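Local coordinates for nitrogenase iron-molybdenum cofactor biosynthesis protein NifB (Methanothermobacter thermautotrophicus, PDB 7JMA), which probably carries out radical SAM-dependent carbide insertion as two [4Fe-4S] clusters are joined into the [8Fe-9S-C] precursor of the nitrogenase iron-molybdenum cofactor, at residues D125-L130 with I181-E186; M221-L226 with N248-I253. All coordinates share one frame; numbering follows the deposited sequence.

Contact 1. Residues D125-L130 with I181-E186; sequences DRADEL and IEKLAE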
loop_
_atom_site.group_PDB
_atom_site.type_symbol
_atom_site.label_atom_id
_atom_site.label_comp_id
_atom_site.label_asym_id
_atom_site.label_seq_id
_atom_site.Cartn_x
_atom_site.Cartn_y
_atom_site.Cartn_z
ATOM N N ASP A 125 -13.515 -4.686 2.560
ATOM C CA ASP A 125 -14.152 -5.886 2.045
ATOM C C ASP A 125 -13.252 -7.116 2.094
ATOM O O ASP A 125 -13.768 -8.235 2.080
ATOM C CB ASP A 125 -14.619 -5.643 0.609
ATOM C CG ASP A 125 -15.448 -4.378 0.477
ATOM O OD1 ASP A 125 -16.520 -4.303 1.118
ATOM O OD2 ASP A 125 -15.029 -3.461 -0.263
ATOM N N ARG A 126 -11.929 -6.948 2.150
ATOM C CA ARG A 126 -11.025 -8.093 2.073
ATOM C C ARG A 126 -10.218 -8.336 3.338
ATOM O O ARG A 126 -9.494 -9.338 3.399
ATOM C CB ARG A 126 -10.052 -7.934 0.899
ATOM C CG ARG A 126 -10.732 -7.839 -0.426
ATOM C CD ARG A 126 -11.417 -9.154 -0.783
ATOM N NE ARG A 126 -11.599 -9.282 -2.224
ATOM C CZ ARG A 126 -11.651 -10.437 -2.881
ATOM N NH1 ARG A 126 -11.533 -11.590 -2.230
ATOM N NH2 ARG A 126 -11.821 -10.440 -4.197
ATOM N N ALA A 127 -10.327 -7.469 4.345
ATOM C CA ALA A 127 -9.455 -7.585 5.510
ATOM C C ALA A 127 -9.604 -8.941 6.192
ATOM O O ALA A 127 -8.603 -9.574 6.546
ATOM C CB ALA A 127 -9.728 -6.449 6.491
ATOM N N ASP A 128 -10.839 -9.423 6.353
ATOM C CA ASP A 128 -11.044 -10.730 6.972
ATOM C C ASP A 128 -10.337 -11.828 6.192
ATOM O O ASP A 128 -9.691 -12.706 6.777
ATOM C CB ASP A 128 -12.536 -11.037 7.061
ATOM C CG ASP A 128 -13.217 -10.287 8.174
ATOM O OD1 ASP A 128 -14.304 -9.717 7.930
ATOM O OD2 ASP A 128 -12.667 -10.274 9.294
ATOM N N GLU A 129 -10.456 -11.797 4.865
ATOM C CA GLU A 129 -9.857 -12.840 4.045
ATOM C C GLU A 129 -8.336 -12.817 4.148
ATOM O O GLU A 129 -7.694 -13.874 4.210
ATOM C CB GLU A 129 -10.303 -12.652 2.597
ATOM C CG GLU A 129 -9.856 -13.738 1.666
ATOM C CD GLU A 129 -10.503 -13.609 0.299
ATOM O OE1 GLU A 129 -10.331 -14.529 -0.527
ATOM O OE2 GLU A 129 -11.186 -12.588 0.060
ATOM N N LEU A 130 -7.748 -11.620 4.139
ATOM C CA LEU A 130 -6.300 -11.480 4.271
ATOM C C LEU A 130 -5.801 -12.168 5.525
ATOM O O LEU A 130 -4.815 -12.911 5.490
ATOM C CB LEU A 130 -5.918 -10.001 4.306
ATOM C CG LEU A 130 -6.142 -9.289 2.983
ATOM C CD1 LEU A 130 -5.560 -7.897 3.077
ATOM C CD2 LEU A 130 -5.490 -10.111 1.894
ATOM N N ILE A 181 -7.069 0.112 7.508
ATOM C CA ILE A 181 -5.951 0.056 8.446
ATOM C C ILE A 181 -6.435 -0.485 9.779
ATOM O O ILE A 181 -5.804 -1.362 10.387
ATOM C CB ILE A 181 -5.309 1.449 8.605
ATOM C CG1 ILE A 181 -4.604 1.878 7.311
ATOM C CG2 ILE A 181 -4.316 1.471 9.767
ATOM C CD1 ILE A 181 -4.108 3.321 7.379
ATOM N N GLU A 182 -7.573 0.027 10.262
ATOM C CA GLU A 182 -7.983 -0.441 11.586
ATOM C C GLU A 182 -8.460 -1.887 11.538
ATOM O O GLU A 182 -8.236 -2.642 12.484
ATOM C CB GLU A 182 -9.047 0.463 12.208
ATOM C CG GLU A 182 -9.992 1.175 11.326
ATOM C CD GLU A 182 -10.804 2.212 12.098
ATOM O OE1 GLU A 182 -10.875 3.378 11.652
ATOM O OE2 GLU A 182 -11.360 1.860 13.161
ATOM N N LYS A 183 -9.087 -2.305 10.439
ATOM C CA LYS A 183 -9.519 -3.696 10.332
ATOM C C LYS A 183 -8.339 -4.652 10.263
ATOM O O LYS A 183 -8.399 -5.753 10.824
ATOM C CB LYS A 183 -10.408 -3.875 9.096
ATOM C CG LYS A 183 -11.825 -3.330 9.312
ATOM C CD LYS A 183 -12.742 -3.635 8.124
ATOM C CE LYS A 183 -13.289 -5.047 8.196
ATOM N NZ LYS A 183 -14.698 -5.112 7.717
ATOM N N LEU A 184 -7.281 -4.280 9.537
ATOM C CA LEU A 184 -6.070 -5.097 9.537
ATOM C C LEU A 184 -5.441 -5.126 10.921
ATOM O O LEU A 184 -5.101 -6.195 11.444
ATOM C CB LEU A 184 -5.043 -4.546 8.557
ATOM C CG LEU A 184 -5.437 -4.651 7.083
ATOM C CD1 LEU A 184 -4.320 -4.013 6.287
ATOM C CD2 LEU A 184 -5.661 -6.102 6.688
ATOM N N ALA A 185 -5.231 -3.946 11.501
ATOM C CA ALA A 185 -4.509 -3.860 12.769
ATOM C C ALA A 185 -5.190 -4.669 13.866
ATOM O O ALA A 185 -4.507 -5.275 14.705
ATOM C CB ALA A 185 -4.371 -2.396 13.195
ATOM N N GLU A 186 -6.533 -4.658 13.912
ATOM C CA GLU A 186 -7.222 -5.368 14.986
ATOM C C GLU A 186 -7.126 -6.881 14.818
ATOM O O GLU A 186 -7.340 -7.623 15.783
ATOM C CB GLU A 186 -8.677 -4.914 15.075
ATOM C CG GLU A 186 -9.558 -5.342 13.939
ATOM C CD GLU A 186 -10.886 -4.590 13.929
ATOM O OE1 GLU A 186 -11.770 -4.949 13.120
ATOM O OE2 GLU A 186 -11.045 -3.639 14.732
#
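K183 NZ donates a hydrogen bond to the backbone carbonyl of P124, and on its way there the lysine side chain runs past A127, its CB lying 3.7 Å from A127 CB. After an extended start the chain bends at chi3 (82°) and chi4, which brings CE near the same methyl and carries the ammonium to the first turn of helix 123-132. D128 OD1 stands 4.6 Å from K183 NZ, too far for a salt bridge but close enough that the charges probably attract. D128 instead pairs through OD2 with R187, which also binds the carbonyl oxygen of K183, joining the helices again.

Beside these polar groups the contact is aliphatic. L184 CD2 touches A127 CB at 4.1 Å and, at nearly a right angle to it, L130 CD1 at 4.0 Å. A127 faces the other helix where the backbones come nearest, its CA 5.8 Å from L184 CA. The axes of segments 125-130 and 181-186 approach to 9.1 Å at -18°, nearly parallel. L184 also packs on V191 of strand 190-197, while L130 meets F99 of helix 96-108, so the pair forms part of the helical layer over the parallel sheet of the radical SAM domain.

Contact 2. Residues M221-L226 with N248-I253; sequences MNIIPL and NEVEKI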
loop_
_atom_site.group_PDB
_atom_site.type_symbol
_atom_site.label_atom_id
_atom_site.label_comp_id
_atom_site.label_asym_id
_atom_site.label_seq_id
_atom_site.Cartn_x
_atom_site.Cartn_y
_atom_site.Cartn_z
ATOM N N MET A 221 5.605 4.271 9.359
ATOM C CA MET A 221 5.395 5.089 8.176
ATOM C C MET A 221 6.669 5.124 7.355
ATOM O O MET A 221 7.770 5.201 7.900
ATOM C CB MET A 221 4.980 6.499 8.544
ATOM C CG MET A 221 4.171 7.146 7.464
ATOM S SD MET A 221 3.061 8.367 8.149
ATOM C CE MET A 221 3.461 9.718 7.055
ATOM N N ASN A 222 6.509 5.086 6.041
ATOM C CA ASN A 222 7.626 5.180 5.111
ATOM C C ASN A 222 7.345 6.383 4.228
ATOM O O ASN A 222 6.383 6.368 3.453
ATOM C CB ASN A 222 7.760 3.897 4.289
ATOM C CG ASN A 222 9.004 3.879 3.420
ATOM O OD1 ASN A 222 9.927 4.675 3.605
ATOM N ND2 ASN A 222 9.034 2.964 2.463
ATOM N N ILE A 223 8.157 7.429 4.370
ATOM C CA ILE A 223 8.048 8.617 3.531
ATOM C C ILE A 223 8.845 8.372 2.258
ATOM O O ILE A 223 10.055 8.120 2.313
ATOM C CB ILE A 223 8.553 9.876 4.254
ATOM C CG1 ILE A 223 8.127 9.875 5.720
ATOM C CG2 ILE A 223 8.044 11.129 3.550
ATOM C CD1 ILE A 223 6.646 10.050 5.908
ATOM N N ILE A 224 8.174 8.454 1.123
ATOM C CA ILE A 224 8.765 8.201 -0.188
ATOM C C ILE A 224 8.799 9.528 -0.939
ATOM O O ILE A 224 7.773 10.210 -1.006
ATOM C CB ILE A 224 7.961 7.153 -0.982
ATOM C CG1 ILE A 224 7.880 5.842 -0.200
ATOM C CG2 ILE A 224 8.578 6.941 -2.360
ATOM C CD1 ILE A 224 9.211 5.388 0.336
ATOM N N PRO A 225 9.941 9.940 -1.478
ATOM C CA PRO A 225 9.963 11.192 -2.241
ATOM C C PRO A 225 9.267 11.004 -3.577
ATOM O O PRO A 225 9.368 9.947 -4.202
ATOM C CB PRO A 225 11.460 11.471 -2.420
ATOM C CG PRO A 225 12.084 10.116 -2.416
ATOM C CD PRO A 225 11.272 9.307 -1.419
ATOM N N LEU A 226 8.532 12.031 -3.995
ATOM C CA LEU A 226 7.928 12.010 -5.322
ATOM C C LEU A 226 8.999 11.901 -6.396
ATOM O O LEU A 226 10.019 12.589 -6.348
ATOM C CB LEU A 226 7.111 13.281 -5.552
ATOM C CG LEU A 226 6.590 13.428 -6.987
ATOM C CD1 LEU A 226 5.473 12.416 -7.224
ATOM C CD2 LEU A 226 6.146 14.859 -7.276
ATOM N N ASN A 248 11.961 13.422 10.287
ATOM C CA ASN A 248 12.236 13.712 11.691
ATOM C C ASN A 248 10.980 14.172 12.419
ATOM O O ASN A 248 10.769 13.818 13.585
ATOM C CB ASN A 248 13.338 14.765 11.799
ATOM C CG ASN A 248 14.686 14.237 11.355
ATOM O OD1 ASN A 248 14.911 13.027 11.336
ATOM N ND2 ASN A 248 15.590 15.142 10.991
ATOM N N GLU A 249 10.135 14.958 11.752
ATOM C CA GLU A 249 8.877 15.370 12.365
ATOM C C GLU A 249 7.928 14.189 12.528
ATOM O O GLU A 249 7.288 14.039 13.572
ATOM C CB GLU A 249 8.217 16.464 11.531
ATOM C CG GLU A 249 8.268 17.843 12.176
ATOM C CD GLU A 249 7.124 18.734 11.727
ATOM O OE1 GLU A 249 6.915 18.863 10.501
ATOM O OE2 GLU A 249 6.426 19.298 12.599
ATOM N N VAL A 250 7.809 13.353 11.497
ATOM C CA VAL A 250 6.903 12.210 11.578
ATOM C C VAL A 250 7.347 11.260 12.677
ATOM O O VAL A 250 6.513 10.664 13.371
ATOM C CB VAL A 250 6.810 11.513 10.205
ATOM C CG1 VAL A 250 6.019 10.215 10.312
ATOM C CG2 VAL A 250 6.166 12.437 9.196
ATOM N N GLU A 251 8.663 11.126 12.869
ATOM C CA GLU A 251 9.209 10.222 13.875
ATOM C C GLU A 251 8.723 10.561 15.281
ATOM O O GLU A 251 8.677 9.682 16.152
ATOM C CB GLU A 251 10.735 10.269 13.823
ATOM C CG GLU A 251 11.430 8.986 14.233
ATOM C CD GLU A 251 12.917 9.024 13.933
ATOM O OE1 GLU A 251 13.582 10.009 14.323
ATOM O OE2 GLU A 251 13.417 8.071 13.295
ATOM N N LYS A 252 8.371 11.822 15.534
ATOM C CA LYS A 252 7.846 12.178 16.846
ATOM C C LYS A 252 6.447 11.626 17.074
ATOM O O LYS A 252 5.982 11.616 18.221
ATOM C CB LYS A 252 7.848 13.700 17.018
ATOM N N ILE A 253 5.787 11.155 16.017
ATOM C CA ILE A 253 4.421 10.666 16.089
ATOM C C ILE A 253 4.352 9.155 15.921
ATOM O O ILE A 253 3.593 8.485 16.624
ATOM C CB ILE A 253 3.545 11.392 15.042
ATOM C CG1 ILE A 253 3.370 12.865 15.450
ATOM C CG2 ILE A 253 2.229 10.678 14.819
ATOM C CD1 ILE A 253 3.589 13.833 14.322
#
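V250 meets strand 220-225 with both of its methyl groups, each taken by a different side chain. CG1 rests against M221, 4.1 Å from SD and 4.2 Å from CE, and the thioether chain crosses the valine at about a right angle. CG2 meets I223 tip to tip, 4.1 Å from CD1. The division follows from the valine torsion: with CG1 anti to the backbone N (chi1 173°), its two branches spread over the two residues.

M221 and I223 are two apart in the strand and so project from the same side, toward the helix, whereas the CB of N222 points away from it. M221 leaves the backbone with CG roughly anti to N (chi1 -153°), and its bend at chi3 leaves both sulfur and terminal methyl beside V250 CG1. Around these three side chains, helix 206-216 adds I206, which touches both M221 and I223, and A210, which packs on M221 and V250. Helix 240-251 thus packs beside helix 206-216 on an edge strand of the radical SAM parallel sheet.

The backbones are set by polar bonds farther out. N222 and I224 pair with strand 190-197, and on its other edge M221 makes backbone hydrogen bonds with P255 and F257, so the chain after the helix returns alongside the strand. I253 N reaches V250 O at 2.8 Å in the intervening turn. R247, one residue before the segment, donates to the carbonyl oxygen of I223, and E251 forms a salt bridge with R258.

Between the two segments all contacts are apolar and lie at 4.1 Å or more, with 106 Å² buried. Such dispersion contacts have little directionality; the relative position of helix and strand is therefore probably fixed as much by the surrounding backbone pairing and R247 as by the three side chains.

In the fold
From the N terminus, the chain passes through strand 113-118 into helix 123-132, where contact 1 opens. It then runs through strand 137-141 and the hairpin of strands 154-159 and 162-165 before helix 166-186 closes contact 1 across 50 residues. Strand 190-197 and helix 206-216 follow, leading to strand 220-225 and contact 2, which closes over a shorter connection of 21 residues through helix 240-251. The contacts are in series, neither nested nor crossed, with centres 24 Å apart. Contact 1 ties neighbouring helices of the radical SAM fold, while contact 2 packs the last helix on an outermost strand of the parallel sheet, shortly before C260 and C263, cluster ligands in another structure of this protein but unmodelled here.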